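Cobalamin biosynthesis protein CobN (Mycobacterium tuberculosis, PDB 7C6O) probably serves as the large, catalytic subunit of cobaltochelatase, the enzyme that inserts cobalt into the corrin ring during cobalamin biosynthesis. Local coordinates at residues 288-293 and 309-314; 601-606 and 945-950; 314-319 and 597-602; 228-233 and 247-252. All blocks are in the same frame, centred on the assembly; numbering follows the deposited sequence.

Interaction 1: residues 288-293 and 309-314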
# COMPACT_ATOMS: atom_id res chain seq x y z
N CYS A 288 -8.80 -18.64 -1.74
CA CYS A 288 -9.51 -19.61 -2.58
C CYS A 288 -10.05 -18.82 -3.77
O CYS A 288 -11.11 -18.20 -3.68
CB CYS A 288 -10.64 -20.29 -1.81
SG CYS A 288 -10.08 -21.20 -0.36
N LEU A 289 -9.31 -18.85 -4.88
CA LEU A 289 -9.63 -17.96 -5.98
C LEU A 289 -10.92 -18.38 -6.67
O LEU A 289 -11.19 -19.57 -6.86
CB LEU A 289 -8.48 -17.93 -6.99
CG LEU A 289 -7.12 -17.54 -6.42
CD1 LEU A 289 -6.15 -17.18 -7.53
CD2 LEU A 289 -7.26 -16.38 -5.43
N THR A 290 -11.73 -17.39 -7.04
CA THR A 290 -12.91 -17.61 -7.86
C THR A 290 -12.59 -17.64 -9.34
O THR A 290 -13.48 -17.41 -10.17
CB THR A 290 -13.97 -16.55 -7.56
OG1 THR A 290 -13.46 -15.25 -7.90
CG2 THR A 290 -14.34 -16.56 -6.09
N SER A 291 -11.33 -17.89 -9.69
CA SER A 291 -10.84 -18.01 -11.04
C SER A 291 -10.04 -19.29 -11.17
O SER A 291 -9.52 -19.81 -10.18
CB SER A 291 -9.96 -16.80 -11.41
OG SER A 291 -9.03 -16.52 -10.37
N PRO A 292 -9.93 -19.85 -12.38
CA PRO A 292 -9.29 -21.16 -12.54
C PRO A 292 -7.78 -21.08 -12.36
O PRO A 292 -7.14 -20.05 -12.57
CB PRO A 292 -9.66 -21.57 -13.96
CG PRO A 292 -9.87 -20.27 -14.67
CD PRO A 292 -10.47 -19.34 -13.66
N ARG A 293 -7.20 -22.23 -11.99
CA ARG A 293 -5.77 -22.26 -11.69
C ARG A 293 -4.91 -21.98 -12.91
O ARG A 293 -3.86 -21.35 -12.79
CB ARG A 293 -5.39 -23.61 -11.08
CG ARG A 293 -3.95 -23.67 -10.58
CD ARG A 293 -3.60 -25.05 -10.05
NE ARG A 293 -2.25 -25.09 -9.47
CZ ARG A 293 -1.15 -25.31 -10.18
NH1 ARG A 293 -1.22 -25.51 -11.49
NH2 ARG A 293 0.03 -25.33 -9.58
N ALA A 309 -10.48 -7.40 -3.72
CA ALA A 309 -11.31 -6.67 -2.77
C ALA A 309 -11.83 -7.59 -1.67
O ALA A 309 -11.72 -7.26 -0.48
CB ALA A 309 -12.47 -6.00 -3.50
N SER A 310 -12.39 -8.74 -2.04
CA SER A 310 -13.14 -9.55 -1.09
C SER A 310 -12.28 -10.49 -0.25
O SER A 310 -12.65 -10.81 0.88
CB SER A 310 -14.21 -10.37 -1.82
OG SER A 310 -13.63 -11.22 -2.79
N GLN A 311 -11.13 -10.94 -0.77
CA GLN A 311 -10.30 -11.88 -0.03
C GLN A 311 -9.00 -11.29 0.48
O GLN A 311 -8.28 -11.97 1.21
CB GLN A 311 -9.98 -13.11 -0.90
CG GLN A 311 -11.19 -13.97 -1.19
CD GLN A 311 -10.82 -15.28 -1.84
OE1 GLN A 311 -10.04 -16.05 -1.30
NE2 GLN A 311 -11.38 -15.53 -3.02
N VAL A 312 -8.69 -10.04 0.14
CA VAL A 312 -7.45 -9.43 0.62
C VAL A 312 -7.74 -8.08 1.26
O VAL A 312 -7.55 -7.91 2.47
CB VAL A 312 -6.42 -9.30 -0.52
CG1 VAL A 312 -5.15 -8.62 -0.00
CG2 VAL A 312 -6.09 -10.66 -1.09
N ALA A 313 -8.21 -7.11 0.47
CA ALA A 313 -8.28 -5.73 0.93
C ALA A 313 -9.20 -5.58 2.15
O ALA A 313 -8.83 -4.95 3.14
CB ALA A 313 -8.74 -4.81 -0.20
N VAL A 314 -10.40 -6.15 2.07
CA VAL A 314 -11.36 -6.02 3.17
C VAL A 314 -10.96 -6.95 4.32
O VAL A 314 -11.02 -6.52 5.48
CB VAL A 314 -12.80 -6.28 2.69
CG1 VAL A 314 -13.77 -6.21 3.86
CG2 VAL A 314 -13.18 -5.25 1.64
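With CG of Gln-311 anti to its own carbonyl carbon (chi1 -68°) and the chain extended beyond CG, the carboxamide is carried straight across to the backbone of Cys-288. The side-chain amide of this residue of helix 305-313 hydrogen-bonds to both the N-H and the C=O of Cys-288, at the C-terminal end of strand 283-289, an inner strand of a mixed seven-stranded sheet. The first bond, Cys-288 N to Gln-311 OE1, is 2.9 Å long with an N-H...O angle of 162°, and the donor lies in the carbonyl plane on a lone pair of OE1. In the return bond Gln-311 NE2 reaches Cys-288 O at 2.8 Å. Here the acceptor stays near the amide plane, yet the donor stands 54° above the peptide carbonyl plane. Two bonds of opposite sense fix the rotation of the carboxamide and engage both OE1 and one N-H of NE2 within a buried contact. The strand also pairs with 321-331, through backbone bonds between Leu-289 and Ser-327. Thr-290 OG1 turns to Asp-307, earlier on the same helix, while its methyl CG2 lies 4.4 Å from Gln-311 NE2.

Interaction 2: residues 601-606 and 945-950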
# COMPACT_ATOMS: atom_id res chain seq x y z
N ALA A 601 4.04 -5.24 1.66
CA ALA A 601 4.64 -6.26 2.52
C ALA A 601 3.57 -7.20 3.08
O ALA A 601 3.80 -8.41 3.19
CB ALA A 601 5.42 -5.60 3.65
N LYS A 602 2.40 -6.66 3.43
CA LYS A 602 1.31 -7.50 3.93
C LYS A 602 0.89 -8.54 2.90
O LYS A 602 0.59 -9.68 3.25
CB LYS A 602 0.10 -6.64 4.29
CG LYS A 602 0.29 -5.70 5.48
CD LYS A 602 -0.88 -4.73 5.59
CE LYS A 602 -2.17 -5.41 6.04
NZ LYS A 602 -2.15 -5.73 7.50
N ARG A 603 0.88 -8.16 1.62
CA ARG A 603 0.26 -8.99 0.59
C ARG A 603 1.25 -9.86 -0.17
O ARG A 603 0.87 -10.95 -0.62
CB ARG A 603 -0.50 -8.10 -0.40
CG ARG A 603 -1.59 -7.28 0.27
CD ARG A 603 -2.36 -6.41 -0.71
NE ARG A 603 -3.43 -5.70 -0.02
CZ ARG A 603 -4.28 -4.86 -0.61
NH1 ARG A 603 -4.19 -4.61 -1.91
NH2 ARG A 603 -5.21 -4.25 0.12
N ARG A 604 2.50 -9.43 -0.34
CA ARG A 604 3.47 -10.22 -1.07
C ARG A 604 4.48 -10.92 -0.16
O ARG A 604 5.29 -11.72 -0.65
CB ARG A 604 4.21 -9.36 -2.11
CG ARG A 604 3.26 -8.67 -3.09
CD ARG A 604 3.99 -7.95 -4.22
NE ARG A 604 4.34 -8.84 -5.33
CZ ARG A 604 5.59 -9.09 -5.72
NH1 ARG A 604 6.61 -8.51 -5.09
NH2 ARG A 604 5.82 -9.90 -6.74
N ALA A 605 4.43 -10.67 1.15
CA ALA A 605 5.35 -11.33 2.08
C ALA A 605 4.67 -11.64 3.41
O ALA A 605 5.34 -11.71 4.44
CB ALA A 605 6.60 -10.47 2.31
N HIS A 606 3.35 -11.85 3.38
CA HIS A 606 2.51 -12.16 4.54
C HIS A 606 2.93 -11.43 5.82
O HIS A 606 2.87 -12.01 6.91
CB HIS A 606 2.47 -13.67 4.80
CG HIS A 606 3.81 -14.30 4.99
ND1 HIS A 606 4.49 -14.94 3.97
CD2 HIS A 606 4.59 -14.42 6.09
CE1 HIS A 606 5.63 -15.41 4.43
NE2 HIS A 606 5.72 -15.11 5.71
N ARG A 945 -1.09 -0.49 -9.73
CA ARG A 945 -1.63 -1.58 -10.55
C ARG A 945 -2.07 -2.76 -9.69
O ARG A 945 -3.16 -3.31 -9.90
CB ARG A 945 -0.57 -2.00 -11.56
CG ARG A 945 -0.77 -3.36 -12.22
CD ARG A 945 0.57 -3.88 -12.71
NE ARG A 945 1.43 -4.27 -11.60
CZ ARG A 945 2.75 -4.35 -11.66
NH1 ARG A 945 3.40 -4.06 -12.78
NH2 ARG A 945 3.44 -4.72 -10.58
N ASP A 946 -1.25 -3.14 -8.70
CA ASP A 946 -1.55 -4.30 -7.86
C ASP A 946 -2.81 -4.08 -7.03
O ASP A 946 -3.66 -4.97 -6.93
CB ASP A 946 -0.38 -4.59 -6.93
CG ASP A 946 0.85 -5.09 -7.66
OD1 ASP A 946 0.83 -5.16 -8.91
OD2 ASP A 946 1.83 -5.40 -6.97
N ALA A 947 -2.91 -2.92 -6.38
CA ALA A 947 -3.90 -2.70 -5.34
C ALA A 947 -5.19 -2.05 -5.83
O ALA A 947 -6.22 -2.17 -5.15
CB ALA A 947 -3.31 -1.83 -4.22
N PHE A 948 -5.16 -1.36 -6.96
CA PHE A 948 -6.33 -0.63 -7.46
C PHE A 948 -6.64 -1.02 -8.90
O PHE A 948 -6.70 -0.16 -9.79
CB PHE A 948 -6.10 0.87 -7.32
CG PHE A 948 -5.98 1.33 -5.89
CD1 PHE A 948 -4.74 1.55 -5.33
CD2 PHE A 948 -7.11 1.50 -5.11
CE1 PHE A 948 -4.62 1.96 -4.01
CE2 PHE A 948 -7.00 1.90 -3.79
CZ PHE A 948 -5.76 2.14 -3.23
N PRO A 949 -6.87 -2.31 -9.16
CA PRO A 949 -7.18 -2.70 -10.55
C PRO A 949 -8.50 -2.13 -11.03
O PRO A 949 -8.62 -1.82 -12.22
CB PRO A 949 -7.21 -4.23 -10.47
CG PRO A 949 -7.65 -4.52 -9.08
CD PRO A 949 -7.04 -3.43 -8.23
N HIS A 950 -9.49 -1.97 -10.14
CA HIS A 950 -10.76 -1.37 -10.54
C HIS A 950 -10.56 0.07 -11.00
O HIS A 950 -11.28 0.54 -11.89
CB HIS A 950 -11.76 -1.40 -9.38
CG HIS A 950 -11.82 -2.70 -8.65
ND1 HIS A 950 -10.90 -3.07 -7.70
CD2 HIS A 950 -12.71 -3.72 -8.72
CE1 HIS A 950 -11.21 -4.26 -7.22
NE2 HIS A 950 -12.31 -4.68 -7.82
O HOH W 1 -6.39 -2.86 -2.50
O HOH W 2 -2.60 -5.79 -4.05
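Arg-603 on helix 595-604 brings NH1 to 3.7 Å from CB of Ala-947, which sits at the end of helix 942-947. The first helix connects parallel strands 586-591 and 608-612 of one mixed sheet and the second follows strand 935-940 of another, so two alpha/beta parts meet here. This is the tight part of the contact: the methyl approaches the guanidinium obliquely, and the arginine chain reaches it extended from CG to NE (chi2 -179°, chi3 178°). Val-312 and Ala-313 of helix 305-313 also pack against this side chain.

The looser part is filled by water. Two molecules lie in the guanidinium plane at its edge, each accepting from Arg-603 NH1 at 2.9 Å. One donates a hydrogen bond to Ala-947 O at 2.7 Å; the other makes a weak bond to Asp-946 O. No direct hydrogen bond joins the segments.

Farther along, Arg-604 CD stands 4.3 Å from Asp-946 OD2. That oxygen lies well out of the guanidinium plane, so only charge links the two; Arg-604 spends its N-H groups on Glu-562, Leu-564 and Lys-567 carbonyls. Asp-946 OD1 is gripped side-on by Arg-945, whose NE is 2.9 Å away, and OD2 bonds Tyr-1003 and Gln-600. Because Arg-603 NE is paired with Glu-316, its buried charge is probably balanced by that carboxylate, while the helix-end carbonyls would add favourable negative potential through the waters.

Interaction 3: residues 314-319 and 597-602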
# COMPACT_ATOMS: atom_id res chain seq x y z
N VAL A 314 -10.40 -6.15 2.07
CA VAL A 314 -11.36 -6.02 3.17
C VAL A 314 -10.96 -6.95 4.32
O VAL A 314 -11.02 -6.52 5.48
CB VAL A 314 -12.80 -6.28 2.69
CG1 VAL A 314 -13.77 -6.21 3.86
CG2 VAL A 314 -13.18 -5.25 1.64
N PRO A 315 -10.55 -8.20 4.08
CA PRO A 315 -10.05 -9.02 5.21
C PRO A 315 -8.91 -8.37 5.98
O PRO A 315 -8.73 -8.69 7.17
CB PRO A 315 -9.60 -10.31 4.53
CG PRO A 315 -10.53 -10.44 3.38
CD PRO A 315 -10.72 -9.03 2.87
N GLU A 316 -8.13 -7.47 5.37
CA GLU A 316 -7.12 -6.73 6.11
C GLU A 316 -7.73 -5.85 7.20
O GLU A 316 -7.07 -5.56 8.20
CB GLU A 316 -6.28 -5.87 5.16
CG GLU A 316 -5.29 -6.66 4.32
CD GLU A 316 -4.58 -5.81 3.29
OE1 GLU A 316 -5.02 -4.67 3.03
OE2 GLU A 316 -3.57 -6.29 2.72
N PHE A 317 -8.98 -5.41 7.01
CA PHE A 317 -9.65 -4.62 8.04
C PHE A 317 -9.80 -5.41 9.33
O PHE A 317 -9.89 -4.82 10.41
CB PHE A 317 -11.03 -4.15 7.55
CG PHE A 317 -11.00 -2.98 6.61
CD1 PHE A 317 -10.30 -3.03 5.41
CD2 PHE A 317 -11.72 -1.83 6.90
CE1 PHE A 317 -10.30 -1.95 4.54
CE2 PHE A 317 -11.73 -0.75 6.04
CZ PHE A 317 -11.01 -0.81 4.86
N ASP A 318 -9.86 -6.74 9.23
CA ASP A 318 -9.96 -7.62 10.40
C ASP A 318 -8.62 -7.86 11.08
O ASP A 318 -8.60 -8.46 12.16
CB ASP A 318 -10.53 -8.98 10.01
CG ASP A 318 -12.03 -8.96 9.77
OD1 ASP A 318 -12.62 -7.86 9.67
OD2 ASP A 318 -12.60 -10.06 9.70
N GLY A 319 -7.50 -7.45 10.48
CA GLY A 319 -6.20 -7.82 11.01
C GLY A 319 -5.74 -9.21 10.61
O GLY A 319 -4.87 -9.77 11.27
N GLU A 597 3.20 1.20 0.82
CA GLU A 597 4.39 0.38 0.95
C GLU A 597 4.21 -0.69 2.02
O GLU A 597 4.68 -1.82 1.87
CB GLU A 597 5.60 1.26 1.24
CG GLU A 597 5.86 2.33 0.17
CD GLU A 597 5.07 3.61 0.40
OE1 GLU A 597 4.08 3.59 1.16
OE2 GLU A 597 5.46 4.66 -0.17
N GLY A 598 3.52 -0.36 3.12
CA GLY A 598 3.24 -1.36 4.13
C GLY A 598 2.32 -2.44 3.62
O GLY A 598 2.49 -3.63 3.93
N THR A 599 1.32 -2.05 2.82
CA THR A 599 0.37 -3.01 2.27
C THR A 599 1.06 -4.01 1.35
O THR A 599 0.70 -5.20 1.32
CB THR A 599 -0.73 -2.26 1.53
OG1 THR A 599 -1.45 -1.43 2.46
CG2 THR A 599 -1.70 -3.21 0.87
N GLN A 600 2.08 -3.57 0.61
CA GLN A 600 2.78 -4.48 -0.28
C GLN A 600 3.48 -5.58 0.50
O GLN A 600 3.50 -6.74 0.08
CB GLN A 600 3.79 -3.72 -1.15
CG GLN A 600 4.35 -4.53 -2.32
CD GLN A 600 3.32 -4.80 -3.41
OE1 GLN A 600 2.23 -5.30 -3.15
NE2 GLN A 600 3.68 -4.47 -4.65
N ALA A 601 4.04 -5.24 1.66
CA ALA A 601 4.64 -6.26 2.52
C ALA A 601 3.57 -7.20 3.08
O ALA A 601 3.80 -8.41 3.19
CB ALA A 601 5.42 -5.60 3.65
N LYS A 602 2.40 -6.66 3.43
CA LYS A 602 1.31 -7.50 3.93
C LYS A 602 0.89 -8.54 2.90
O LYS A 602 0.59 -9.68 3.25
CB LYS A 602 0.10 -6.64 4.29
CG LYS A 602 0.29 -5.70 5.48
CD LYS A 602 -0.88 -4.73 5.59
CE LYS A 602 -2.17 -5.41 6.04
NZ LYS A 602 -2.15 -5.73 7.50
O HOH W 3 -3.99 -2.24 3.40
O HOH W 4 -4.53 -5.65 8.83
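The direct contact between Glu-316 and Lys-602 is made by carbon rather than by charge. CE of the lysine lies 3.7 Å from CD of the glutamate, and the two side chains cross obliquely. Lys-602 is bent at chi3 (71°) and chi4 (75°), a fold that presents CE to the carboxylate group and takes NZ elsewhere, 5.0 Å from Glu-316 OE2. The methyl CG2 of Thr-599 makes a lesser van der Waals contact, 4.1 Å from the same OE2.

The water-mediated bonds form two separate bridges. One water donates to both Glu-316 OE1 (2.7 Å) and Thr-599 OG1 (2.8 Å). A second accepts from Lys-602 NZ at 2.7 Å and lies 2.6 Å from the backbone oxygen of Glu-316.

In the fold, these bridges join the connection between helix 305-313 and strand 321-331 to helix 595-604, which follows a strand of a different mixed sheet. Bonds from i+3 to i (Phe-317 N to Val-314 O, Asp-318 N to Pro-315 O, Gly-319 N to Glu-316 O) wind this connection. The contact therefore spans two sheet-containing parts of the chain.

The polar ends have further partners outside the segments: the salt bridge to Arg-603 for Glu-316, and neutral oxygen acceptors, Asn-841 OD1 and Phe-842 O, for Lys-602 NZ. Thr-599 OG1 also bonds the carbonyl of Pro-595 one helical turn back.

Interaction 4: residues 228-233 and 247-252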
# COMPACT_ATOMS: atom_id res chain seq x y z
N ALA A 228 -21.70 -20.36 8.61
CA ALA A 228 -22.30 -19.44 7.66
C ALA A 228 -21.55 -18.11 7.61
O ALA A 228 -21.45 -17.51 6.53
CB ALA A 228 -23.77 -19.20 8.01
N SER A 229 -21.02 -17.65 8.74
CA SER A 229 -20.32 -16.38 8.78
C SER A 229 -19.50 -16.30 10.06
O SER A 229 -19.93 -16.79 11.11
CB SER A 229 -21.30 -15.20 8.72
OG SER A 229 -20.64 -13.97 8.99
N LEU A 230 -18.32 -15.69 9.97
CA LEU A 230 -17.57 -15.35 11.16
C LEU A 230 -18.00 -14.01 11.76
O LEU A 230 -17.67 -13.72 12.91
CB LEU A 230 -16.07 -15.32 10.87
CG LEU A 230 -15.38 -16.69 10.89
CD1 LEU A 230 -13.88 -16.55 10.65
CD2 LEU A 230 -15.66 -17.39 12.21
N ARG A 231 -18.73 -13.19 11.00
CA ARG A 231 -19.25 -11.94 11.54
C ARG A 231 -20.32 -12.21 12.59
O ARG A 231 -20.32 -11.60 13.67
CB ARG A 231 -19.81 -11.07 10.42
CG ARG A 231 -20.54 -9.83 10.91
CD ARG A 231 -20.71 -8.79 9.81
NE ARG A 231 -21.48 -9.30 8.68
CZ ARG A 231 -22.80 -9.25 8.59
NH1 ARG A 231 -23.51 -8.71 9.58
NH2 ARG A 231 -23.42 -9.74 7.53
N THR A 232 -21.25 -13.12 12.30
CA THR A 232 -22.29 -13.52 13.24
C THR A 232 -21.99 -14.87 13.86
O THR A 232 -22.89 -15.70 14.04
CB THR A 232 -23.65 -13.55 12.54
OG1 THR A 232 -23.59 -14.45 11.43
CG2 THR A 232 -24.01 -12.16 12.03
N ALA A 233 -20.72 -15.11 14.21
CA ALA A 233 -20.30 -16.41 14.70
C ALA A 233 -21.09 -16.81 15.95
O ALA A 233 -21.30 -16.00 16.86
CB ALA A 233 -18.81 -16.39 15.02
N MET A 247 -5.77 -19.88 13.17
CA MET A 247 -6.91 -20.07 12.28
C MET A 247 -6.51 -19.74 10.85
O MET A 247 -5.97 -18.66 10.60
CB MET A 247 -8.09 -19.19 12.67
CG MET A 247 -8.73 -19.47 14.01
SD MET A 247 -9.94 -18.18 14.37
CE MET A 247 -11.04 -18.36 12.97
N VAL A 248 -6.79 -20.66 9.93
CA VAL A 248 -6.80 -20.36 8.50
C VAL A 248 -8.25 -20.19 8.08
O VAL A 248 -9.06 -21.11 8.23
CB VAL A 248 -6.11 -21.46 7.68
CG1 VAL A 248 -6.15 -21.10 6.21
CG2 VAL A 248 -4.68 -21.66 8.14
N VAL A 249 -8.59 -19.01 7.57
CA VAL A 249 -9.97 -18.69 7.21
C VAL A 249 -10.08 -18.59 5.70
O VAL A 249 -9.17 -18.09 5.03
CB VAL A 249 -10.46 -17.40 7.90
CG1 VAL A 249 -10.40 -17.56 9.41
CG2 VAL A 249 -9.64 -16.20 7.46
N THR A 250 -11.19 -19.08 5.16
CA THR A 250 -11.51 -18.97 3.74
C THR A 250 -12.82 -18.23 3.53
O THR A 250 -13.42 -18.32 2.45
CB THR A 250 -11.55 -20.35 3.08
OG1 THR A 250 -12.64 -21.10 3.61
CG2 THR A 250 -10.25 -21.10 3.34
N VAL A 251 -13.29 -17.50 4.54
CA VAL A 251 -14.54 -16.78 4.48
C VAL A 251 -14.26 -15.28 4.43
O VAL A 251 -13.13 -14.83 4.63
CB VAL A 251 -15.46 -17.13 5.67
CG1 VAL A 251 -15.76 -18.62 5.68
CG2 VAL A 251 -14.81 -16.70 6.98
N LEU A 252 -15.30 -14.50 4.15
CA LEU A 252 -15.19 -13.05 4.04
C LEU A 252 -14.87 -12.43 5.40
O LEU A 252 -14.94 -13.07 6.45
CB LEU A 252 -16.48 -12.46 3.48
CG LEU A 252 -16.61 -12.27 1.96
CD1 LEU A 252 -15.86 -13.33 1.18
CD2 LEU A 252 -18.08 -12.27 1.57
O HOH W 5 -17.31 -14.12 7.61
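A single methyl of Leu-230, CD1, meets three side chains of 247-252 at once. The setting is a beta-alpha-beta crossover: strand 221-227, the loop bearing Leu-230, helix 235-241 and strand 246-249, the two strands being parallel members of the mixed sheet with 190-196 between them. CD1 approaches Val-249 CG1 and Val-251 CG2 at 3.8 Å each, and Met-247 CE at 4.1 Å. The leucine crosses Val-251 at about a right angle, with CG also 4.0 Å from that CG2, but passes Val-249 obliquely.

Torsions explain how the methionine joins in. Its chain is bent at the thioether (chi3 59°), which turns CE toward the leucine. Met-247, Val-249 and Val-251 all direct their side chains to this face of the strand and its extension, making a buried patch whose contacts with Leu-230 are all apolar.

The next shell sets the backbones. Residues 230-233 form a type I beta turn, and Ser-229 OG accepts from Arg-231 N at 2.9 Å, an ST turn that steadies the peptide just after the leucine. Outside the segments, Leu-230 O bonds His-275, while Val-251 O bonds Arg-320 and Gln-285. Strand 246-249 itself is paired on its two sides with 190-196 and 283-289. The polar link between the segments is a bridging water, which accepts from Leu-230 N at 3.0 Å and donates to Leu-252 O at 2.8 Å.

Along the chain, interaction 4 closes before interaction 1 opens; interaction 3 reaches ahead to helix 595-604, from which interaction 2 goes on to 945-950. Interactions 1 and 4 share one mixed sheet through neighbouring strands 246-249 and 283-289, their centres 15 Å apart. Interactions 2 and 3, centres 8 Å apart, share helix 595-604 and are joined by the Arg-603 to Glu-316 salt bridge. Helix 305-313 and the residue after it connect the pairs: Val-312 CG1 packs 3.4 Å from Arg-603 NE, and Val-314 belongs to interactions 1 and 3. Interactions 2 and 3, within about 8 Å of the chain's centre, join that sheet's part to helices of other sheets; interactions 1 and 4 are internal to it.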